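Local structure of Tat (Twin-arginine translocation) pathway signal sequence containing protein (Mycobacterium tuberculosis, 5IMU) at residues L68-R73 and H209-A214; A114-P119 and Q202-N207. The protein is of unknown function; this C-terminal fragment joins an alpha/beta part that holds a potassium ion to a bundle of helices. One frame throughout, in Å; residues are numbered along the deposited sequence.

Contact 1 (L68-R73 and H209-A214); sequences LEPTAR and HLAWYA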
ATOM      1  N   LEU A  68      -1.328   8.652  -2.916  1.00 10.92           N
ATOM      2  CA  LEU A  68      -0.533   9.143  -4.033  1.00  9.83           C
ATOM      3  C   LEU A  68      -0.769   8.269  -5.256  1.00 15.32           C
ATOM      4  O   LEU A  68      -0.881   7.044  -5.154  1.00 13.16           O
ATOM      5  CB  LEU A  68       0.957   9.149  -3.679  1.00  8.76           C
ATOM      6  CG  LEU A  68       1.483  10.133  -2.634  1.00 10.43           C
ATOM      7  CD1 LEU A  68       2.942   9.829  -2.326  1.00 10.99           C
ATOM      8  CD2 LEU A  68       1.324  11.569  -3.108  1.00 17.29           C
ATOM      9  N   GLU A  69      -0.854   8.904  -6.419  1.00 17.75           N
ATOM     10  CA  GLU A  69      -1.036   8.156  -7.648  1.00 17.70           C
ATOM     11  C   GLU A  69       0.269   7.463  -8.037  1.00 16.94           C
ATOM     12  O   GLU A  69       1.358   7.931  -7.691  1.00 18.03           O
ATOM     13  CB  GLU A  69      -1.508   9.082  -8.767  1.00 18.03           C
ATOM     14  CG  GLU A  69      -2.897   9.656  -8.519  1.00 27.83           C
ATOM     15  CD  GLU A  69      -3.417  10.465  -9.687  1.00 43.82           C
ATOM     16  OE1 GLU A  69      -2.649  11.280 -10.240  1.00 46.08           O
ATOM     17  OE2 GLU A  69      -4.597  10.284 -10.056  1.00 54.24           O
ATOM     18  N   PRO A  70       0.190   6.328  -8.744  1.00 13.57           N
ATOM     19  CA  PRO A  70       1.418   5.610  -9.108  1.00 16.92           C
ATOM     20  C   PRO A  70       2.227   6.343 -10.164  1.00 22.26           C
ATOM     21  O   PRO A  70       1.900   6.315 -11.355  1.00 26.54           O
ATOM     22  CB  PRO A  70       0.902   4.262  -9.624  1.00 16.81           C
ATOM     23  CG  PRO A  70      -0.474   4.548 -10.098  1.00 22.37           C
ATOM     24  CD  PRO A  70      -1.020   5.615  -9.190  1.00 14.50           C
ATOM     25  N   THR A  71       3.283   7.016  -9.719  1.00 25.14           N
ATOM     26  CA  THR A  71       4.264   7.643 -10.588  1.00 30.03           C
ATOM     27  C   THR A  71       5.628   7.443  -9.945  1.00 39.35           C
ATOM     28  O   THR A  71       5.732   7.306  -8.722  1.00 31.05           O
ATOM     29  CB  THR A  71       3.963   9.140 -10.794  1.00 32.49           C
ATOM     30  OG1 THR A  71       2.663   9.288 -11.379  1.00 35.17           O
ATOM     31  CG2 THR A  71       4.986   9.794 -11.716  1.00 42.08           C
ATOM     32  N   ALA A  72       6.668   7.386 -10.774  1.00 37.63           N
ATOM     33  CA  ALA A  72       8.024   7.248 -10.261  1.00 44.86           C
ATOM     34  C   ALA A  72       8.370   8.418  -9.348  1.00 38.59           C
ATOM     35  O   ALA A  72       8.240   9.583  -9.733  1.00 42.41           O
ATOM     36  CB  ALA A  72       9.022   7.163 -11.416  1.00 49.30           C
ATOM     37  N   ARG A  73       8.796   8.099  -8.129  1.00 39.58           N
ATOM     38  CA  ARG A  73       9.227   9.096  -7.162  1.00 43.26           C
ATOM     39  C   ARG A  73      10.590   8.700  -6.618  1.00 35.45           C
ATOM     40  O   ARG A  73      10.918   7.514  -6.526  1.00 44.20           O
ATOM     41  CB  ARG A  73       8.220   9.248  -6.020  1.00 27.83           C
ATOM     42  CG  ARG A  73       6.962   9.968  -6.451  1.00 28.26           C
ATOM     43  CD  ARG A  73       5.981  10.160  -5.313  1.00 16.81           C
ATOM     44  NE  ARG A  73       4.713  10.672  -5.821  1.00 20.61           N
ATOM     45  CZ  ARG A  73       3.725   9.904  -6.268  1.00 22.43           C
ATOM     46  NH1 ARG A  73       3.852   8.584  -6.258  1.00 13.99           N
ATOM     47  NH2 ARG A  73       2.609  10.454  -6.724  1.00 17.66           N
ATOM     48  N   HIS A 209      -2.088  -3.134  -7.447  1.00  9.73           N
ATOM     49  CA  HIS A 209      -0.747  -3.648  -7.192  1.00  9.35           C
ATOM     50  C   HIS A 209       0.058  -3.767  -8.482  1.00 12.17           C
ATOM     51  O   HIS A 209       1.271  -3.527  -8.484  1.00 10.38           O
ATOM     52  CB  HIS A 209      -0.831  -4.995  -6.476  1.00  8.68           C
ATOM     53  CG  HIS A 209      -1.318  -4.893  -5.065  1.00  9.12           C
ATOM     54  ND1 HIS A 209      -0.661  -4.158  -4.102  1.00  9.33           N
ATOM     55  CD2 HIS A 209      -2.402  -5.429  -4.456  1.00  9.61           C
ATOM     56  CE1 HIS A 209      -1.318  -4.248  -2.959  1.00 12.33           C
ATOM     57  NE2 HIS A 209      -2.378  -5.013  -3.147  1.00 11.87           N
ATOM     58  N   LEU A 210      -0.595  -4.132  -9.586  1.00 10.10           N
ATOM     59  CA  LEU A 210       0.112  -4.236 -10.859  1.00 12.17           C
ATOM     60  C   LEU A 210       0.585  -2.869 -11.342  1.00 17.31           C
ATOM     61  O   LEU A 210       1.700  -2.742 -11.864  1.00 10.95           O
ATOM     62  CB  LEU A 210      -0.788  -4.885 -11.910  1.00 12.09           C
ATOM     63  CG  LEU A 210      -0.181  -5.906 -12.879  1.00 26.99           C
ATOM     64  CD1 LEU A 210      -0.805  -5.764 -14.262  1.00 15.42           C
ATOM     65  CD2 LEU A 210       1.338  -5.812 -12.952  1.00 18.32           C
ATOM     66  N   ALA A 211      -0.251  -1.840 -11.190  1.00 11.11           N
ATOM     67  CA  ALA A 211       0.154  -0.496 -11.589  1.00 13.18           C
ATOM     68  C   ALA A 211       1.353  -0.021 -10.780  1.00 13.86           C
ATOM     69  O   ALA A 211       2.294   0.562 -11.331  1.00 10.78           O
ATOM     70  CB  ALA A 211      -1.017   0.476 -11.434  1.00 12.89           C
ATOM     71  N   TRP A 212       1.342  -0.272  -9.470  1.00 10.87           N
ATOM     72  CA  TRP A 212       2.470   0.132  -8.641  1.00 10.29           C
ATOM     73  C   TRP A 212       3.715  -0.693  -8.936  1.00 15.05           C
ATOM     74  O   TRP A 212       4.836  -0.196  -8.778  1.00 12.33           O
ATOM     75  CB  TRP A 212       2.097   0.034  -7.164  1.00  9.70           C
ATOM     76  CG  TRP A 212       1.452   1.285  -6.658  1.00 13.45           C
ATOM     77  CD1 TRP A 212       0.122   1.499  -6.444  1.00 10.45           C
ATOM     78  CD2 TRP A 212       2.117   2.508  -6.323  1.00 13.58           C
ATOM     79  NE1 TRP A 212      -0.082   2.781  -5.985  1.00 11.25           N
ATOM     80  CE2 TRP A 212       1.129   3.420  -5.904  1.00 13.28           C
ATOM     81  CE3 TRP A 212       3.454   2.917  -6.333  1.00 12.51           C
ATOM     82  CZ2 TRP A 212       1.436   4.718  -5.496  1.00 17.22           C
ATOM     83  CZ3 TRP A 212       3.758   4.206  -5.929  1.00 14.51           C
ATOM     84  CH2 TRP A 212       2.755   5.092  -5.516  1.00 12.90           C
ATOM     85  N   TYR A 213       3.546  -1.947  -9.360  1.00 11.01           N
ATOM     86  CA  TYR A 213       4.704  -2.748  -9.748  1.00 11.65           C
ATOM     87  C   TYR A 213       5.446  -2.105 -10.915  1.00 14.02           C
ATOM     88  O   TYR A 213       6.683  -2.106 -10.948  1.00 12.21           O
ATOM     89  CB  TYR A 213       4.273  -4.171 -10.111  1.00 12.16           C
ATOM     90  CG  TYR A 213       5.418  -5.030 -10.611  1.00 15.12           C
ATOM     91  CD1 TYR A 213       6.272  -5.662  -9.721  1.00 12.35           C
ATOM     92  CD2 TYR A 213       5.646  -5.197 -11.972  1.00 18.53           C
ATOM     93  CE1 TYR A 213       7.324  -6.441 -10.169  1.00 14.07           C
ATOM     94  CE2 TYR A 213       6.696  -5.973 -12.431  1.00 19.28           C
ATOM     95  CZ  TYR A 213       7.530  -6.594 -11.525  1.00 18.97           C
ATOM     96  OH  TYR A 213       8.572  -7.367 -11.980  1.00 18.25           O
ATOM     97  N   ALA A 214       4.707  -1.544 -11.875  1.00 11.69           N
ATOM     98  CA  ALA A 214       5.331  -0.993 -13.076  1.00 17.58           C
ATOM     99  C   ALA A 214       6.208   0.210 -12.750  1.00 20.35           C
ATOM    100  O   ALA A 214       7.327   0.326 -13.262  1.00 14.42           O
ATOM    101  CB  ALA A 214       4.260  -0.612 -14.097  1.00 16.49           C
TER
HETATM  102  O   HOH W   1      -2.112   4.736  -5.399  1.00 14.06           O
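The carbonyl oxygen of L68 meets the indole of W212 at its edge and in its plane, 3.3 Å from CZ2. A water next to it links the same oxygen to the ring nitrogen: it donates to L68 O at 2.6 Å and accepts from W212 NE1 at 2.9 Å, which satisfies the buried indole N-H. The L68 side chain packs on L45 and V47 of strand 44-48. At E69 it is the backbone that takes part, its O lying obliquely to the ring, 3.8 Å from W212 CH2. P70 then lies over one face of the indole, its CA 3.8 Å from the centroid of the six-membered ring and 14° off the normal, a CH-pi contact, while its CB sits above the bond shared by the two rings, CD2-CE2. This is how a loop leaving the edge strand 65-67 of the mixed sheet is joined to helix 203-216 of the helical part: one large aromatic residue reaches out from the helix and the chain folds round it. W54 and Y208 also meet the indole. Beyond T71, R73 doubles back, extended from CG to NE, and its NH1 and NH2 both grip E69 O, at 2.9 Å and 3.0 Å. E69 O lies in the guanidinium plane, with NH2 on a lone pair of the carbonyl, and the guanidinium, tilted 33° from the indole, brings NH1 to 3.7 Å from W212 CH2.

Contact 2 (A114-P119 and Q202-N207); sequences ARSAIP and QDYLAN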
ATOM      1  N   ALA A 114      -9.916   4.048  -1.646  1.00  9.80           N
ATOM      2  CA  ALA A 114      -8.560   4.585  -1.734  1.00 11.75           C
ATOM      3  C   ALA A 114      -7.742   3.874  -2.804  1.00 12.45           C
ATOM      4  O   ALA A 114      -6.948   4.511  -3.507  1.00  9.54           O
ATOM      5  CB  ALA A 114      -7.862   4.482  -0.378  1.00  9.73           C
ATOM      6  N   ARG A 115      -7.921   2.564  -2.951  1.00  7.82           N
ATOM      7  CA  ARG A 115      -7.093   1.777  -3.856  1.00 10.78           C
ATOM      8  C   ARG A 115      -7.714   1.588  -5.237  1.00 10.40           C
ATOM      9  O   ARG A 115      -7.112   0.915  -6.079  1.00 12.45           O
ATOM     10  CB  ARG A 115      -6.787   0.406  -3.235  1.00 11.61           C
ATOM     11  CG  ARG A 115      -6.072   0.464  -1.882  1.00 12.19           C
ATOM     12  CD  ARG A 115      -5.873  -0.937  -1.308  1.00 12.17           C
ATOM     13  NE  ARG A 115      -5.378  -0.937   0.068  1.00 10.89           N
ATOM     14  CZ  ARG A 115      -4.097  -1.063   0.404  1.00 10.94           C
ATOM     15  NH1 ARG A 115      -3.169  -1.193  -0.535  1.00  8.08           N
ATOM     16  NH2 ARG A 115      -3.740  -1.060   1.683  1.00  9.10           N
ATOM     17  N   SER A 116      -8.885   2.174  -5.501  1.00 12.36           N
ATOM     18  CA  SER A 116      -9.566   2.017  -6.782  1.00 12.80           C
ATOM     19  C   SER A 116      -9.425   3.232  -7.695  1.00 15.30           C
ATOM     20  O   SER A 116     -10.079   3.282  -8.741  1.00 16.77           O
ATOM     21  CB  SER A 116     -11.053   1.729  -6.563  1.00 15.06           C
ATOM     22  OG  SER A 116     -11.250   0.502  -5.887  1.00 19.22           O
ATOM     23  N   ALA A 117      -8.594   4.207  -7.332  1.00 14.52           N
ATOM     24  CA  ALA A 117      -8.507   5.451  -8.088  1.00 20.27           C
ATOM     25  C   ALA A 117      -7.647   5.341  -9.342  1.00 23.83           C
ATOM     26  O   ALA A 117      -7.594   6.300 -10.120  1.00 29.22           O
ATOM     27  CB  ALA A 117      -7.973   6.573  -7.193  1.00 15.64           C
ATOM     28  N   ILE A 118      -6.982   4.212  -9.564  1.00 20.69           N
ATOM     29  CA  ILE A 118      -6.085   4.056 -10.707  1.00 15.89           C
ATOM     30  C   ILE A 118      -6.869   3.515 -11.895  1.00 22.53           C
ATOM     31  O   ILE A 118      -7.605   2.528 -11.750  1.00 19.25           O
ATOM     32  CB  ILE A 118      -4.906   3.129 -10.371  1.00 21.26           C
ATOM     33  CG1 ILE A 118      -4.147   3.653  -9.152  1.00 23.66           C
ATOM     34  CG2 ILE A 118      -3.972   2.987 -11.569  1.00 17.54           C
ATOM     35  CD1 ILE A 118      -3.140   2.676  -8.600  1.00 18.76           C
ATOM     36  N   PRO A 119      -6.745   4.120 -13.077  1.00 23.78           N
ATOM     37  CA  PRO A 119      -7.389   3.552 -14.267  1.00 24.22           C
ATOM     38  C   PRO A 119      -6.924   2.123 -14.516  1.00 21.81           C
ATOM     39  O   PRO A 119      -5.820   1.729 -14.132  1.00 17.89           O
ATOM     40  CB  PRO A 119      -6.944   4.492 -15.395  1.00 26.87           C
ATOM     41  CG  PRO A 119      -6.590   5.772 -14.713  1.00 27.40           C
ATOM     42  CD  PRO A 119      -6.050   5.386 -13.367  1.00 20.46           C
ATOM     43  N   GLN A 202     -10.875  -9.739  -6.473  1.00 10.46           N
ATOM     44  CA  GLN A 202     -10.751  -8.306  -6.215  1.00 15.05           C
ATOM     45  C   GLN A 202      -9.884  -7.679  -7.307  1.00 14.99           C
ATOM     46  O   GLN A 202      -8.768  -7.211  -7.084  1.00 12.04           O
ATOM     47  CB  GLN A 202     -10.193  -8.068  -4.812  1.00 15.57           C
ATOM     48  CG  GLN A 202     -11.206  -8.361  -3.706  1.00 13.74           C
ATOM     49  CD  GLN A 202     -10.627  -8.205  -2.313  1.00 17.76           C
ATOM     50  OE1 GLN A 202      -9.564  -8.744  -2.008  1.00 16.18           O
ATOM     51  NE2 GLN A 202     -11.326  -7.464  -1.459  1.00 17.92           N
ATOM     52  N   ASP A 203     -10.452  -7.680  -8.518  1.00 16.32           N
ATOM     53  CA  ASP A 203      -9.710  -7.277  -9.711  1.00 15.94           C
ATOM     54  C   ASP A 203      -9.200  -5.846  -9.617  1.00 18.85           C
ATOM     55  O   ASP A 203      -8.133  -5.532 -10.161  1.00 13.60           O
ATOM     56  CB  ASP A 203     -10.586  -7.443 -10.954  1.00 24.64           C
ATOM     57  CG  ASP A 203     -10.750  -8.892 -11.362  1.00 30.19           C
ATOM     58  OD1 ASP A 203     -10.723  -9.771 -10.475  1.00 28.16           O
ATOM     59  OD2 ASP A 203     -10.897  -9.154 -12.574  1.00 36.79           O
ATOM     60  N   TYR A 204      -9.940  -4.961  -8.948  1.00 13.20           N
ATOM     61  CA  TYR A 204      -9.458  -3.593  -8.792  1.00 13.56           C
ATOM     62  C   TYR A 204      -8.234  -3.533  -7.888  1.00 13.15           C
ATOM     63  O   TYR A 204      -7.379  -2.657  -8.064  1.00 13.76           O
ATOM     64  CB  TYR A 204     -10.568  -2.696  -8.247  1.00 16.53           C
ATOM     65  CG  TYR A 204     -10.989  -3.035  -6.840  1.00 12.21           C
ATOM     66  CD1 TYR A 204     -11.958  -3.999  -6.603  1.00 22.62           C
ATOM     67  CD2 TYR A 204     -10.421  -2.396  -5.748  1.00 12.75           C
ATOM     68  CE1 TYR A 204     -12.348  -4.316  -5.321  1.00 18.62           C
ATOM     69  CE2 TYR A 204     -10.807  -2.705  -4.460  1.00 26.95           C
ATOM     70  CZ  TYR A 204     -11.771  -3.668  -4.254  1.00 21.13           C
ATOM     71  OH  TYR A 204     -12.162  -3.985  -2.974  1.00 29.15           O
ATOM     72  N   LEU A 205      -8.129  -4.448  -6.919  1.00 15.05           N
ATOM     73  CA  LEU A 205      -6.926  -4.509  -6.093  1.00 12.17           C
ATOM     74  C   LEU A 205      -5.745  -5.060  -6.878  1.00 14.57           C
ATOM     75  O   LEU A 205      -4.626  -4.545  -6.767  1.00 16.05           O
ATOM     76  CB  LEU A 205      -7.172  -5.360  -4.850  1.00 14.05           C
ATOM     77  CG  LEU A 205      -8.054  -4.780  -3.748  1.00 22.48           C
ATOM     78  CD1 LEU A 205      -8.034  -5.707  -2.553  1.00 20.41           C
ATOM     79  CD2 LEU A 205      -7.573  -3.394  -3.361  1.00 29.34           C
ATOM     80  N   ALA A 206      -5.969  -6.120  -7.661  1.00 11.67           N
ATOM     81  CA  ALA A 206      -4.922  -6.631  -8.539  1.00 14.91           C
ATOM     82  C   ALA A 206      -4.419  -5.539  -9.472  1.00 12.92           C
ATOM     83  O   ALA A 206      -3.214  -5.430  -9.725  1.00 11.65           O
ATOM     84  CB  ALA A 206      -5.443  -7.826  -9.340  1.00 13.59           C
ATOM     85  N   ASN A 207      -5.334  -4.713  -9.979  1.00 11.78           N
ATOM     86  CA  ASN A 207      -4.949  -3.576 -10.807  1.00 13.89           C
ATOM     87  C   ASN A 207      -4.070  -2.604 -10.028  1.00 15.53           C
ATOM     88  O   ASN A 207      -3.034  -2.147 -10.528  1.00 11.04           O
ATOM     89  CB  ASN A 207      -6.205  -2.881 -11.334  1.00 14.49           C
ATOM     90  CG  ASN A 207      -5.897  -1.835 -12.381  1.00 16.93           C
ATOM     91  OD1 ASN A 207      -5.532  -2.160 -13.510  1.00 20.92           O
ATOM     92  ND2 ASN A 207      -6.053  -0.566 -12.016  1.00 17.25           N
TER
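N207 reaches across to the loop after helix 111-115 and makes a hydrogen bond between the two segments, from its ND2 to P119 O at 3.1 Å. The N-H points almost straight at the oxygen, 171°, and the acceptor lies in the amide plane, yet the donor stands above the carbonyl plane of P119 instead of on a lone pair. I118 CG2 lies 4.1 Å from the same ND2 of N207. Other van der Waals contacts lie earlier along both segments. L205 lays its CD2 against the aliphatic part of R115, 3.6 Å from CD, the two side chains crossing at a slant. S116 brings OG to 3.0 Å from CD2 of Y204, obliquely to the ring; the phenol is placed there by a chi1 of 66°, which sets CG between the backbone N and the carbonyl carbon.

What holds these groups lies one shell out. The other end of the N207 amide, OD1, accepts from the backbone N of V121, so both ends of the amide are tied to the chain at 119-121, which fixes its rotation. S116 OG is hydrogen-bonded to R112 O, one turn back. R115 runs extended to a guanidinium that pairs with D111 in a salt bridge and donates to I55 O and P56 O. The first turns of helix 203-216 lie against this connection between the alpha/beta part and the helical bundle. With its guanidinium so engaged, R115 offers L205 its methylenes, and its charge is probably largely balanced by D111; the hydrogen bond across the contact comes from a neutral amide, so no charge pairing is needed there.

In the fold
From the N terminus, the chain passes the long helix 6-27 and strands 33-37 and 44-48, then leaves strand 65-67 into 68-73, the first half of contact 1. It goes on through strand 88-92 to helix 111-115, at whose end the segment 114-119 opens contact 2. Helices 124-133, 140-151, 157-177 and 183-199 follow before 202-207 closes contact 2; the same helix goes straight on into 209-214, which closes contact 1. The smaller loop therefore lies wholly within the larger. I118 joins the two, its CD1 3.6 Å from P70 CG, and helix 203-216 ties both the sheet side and the 114-119 connection to the bundle.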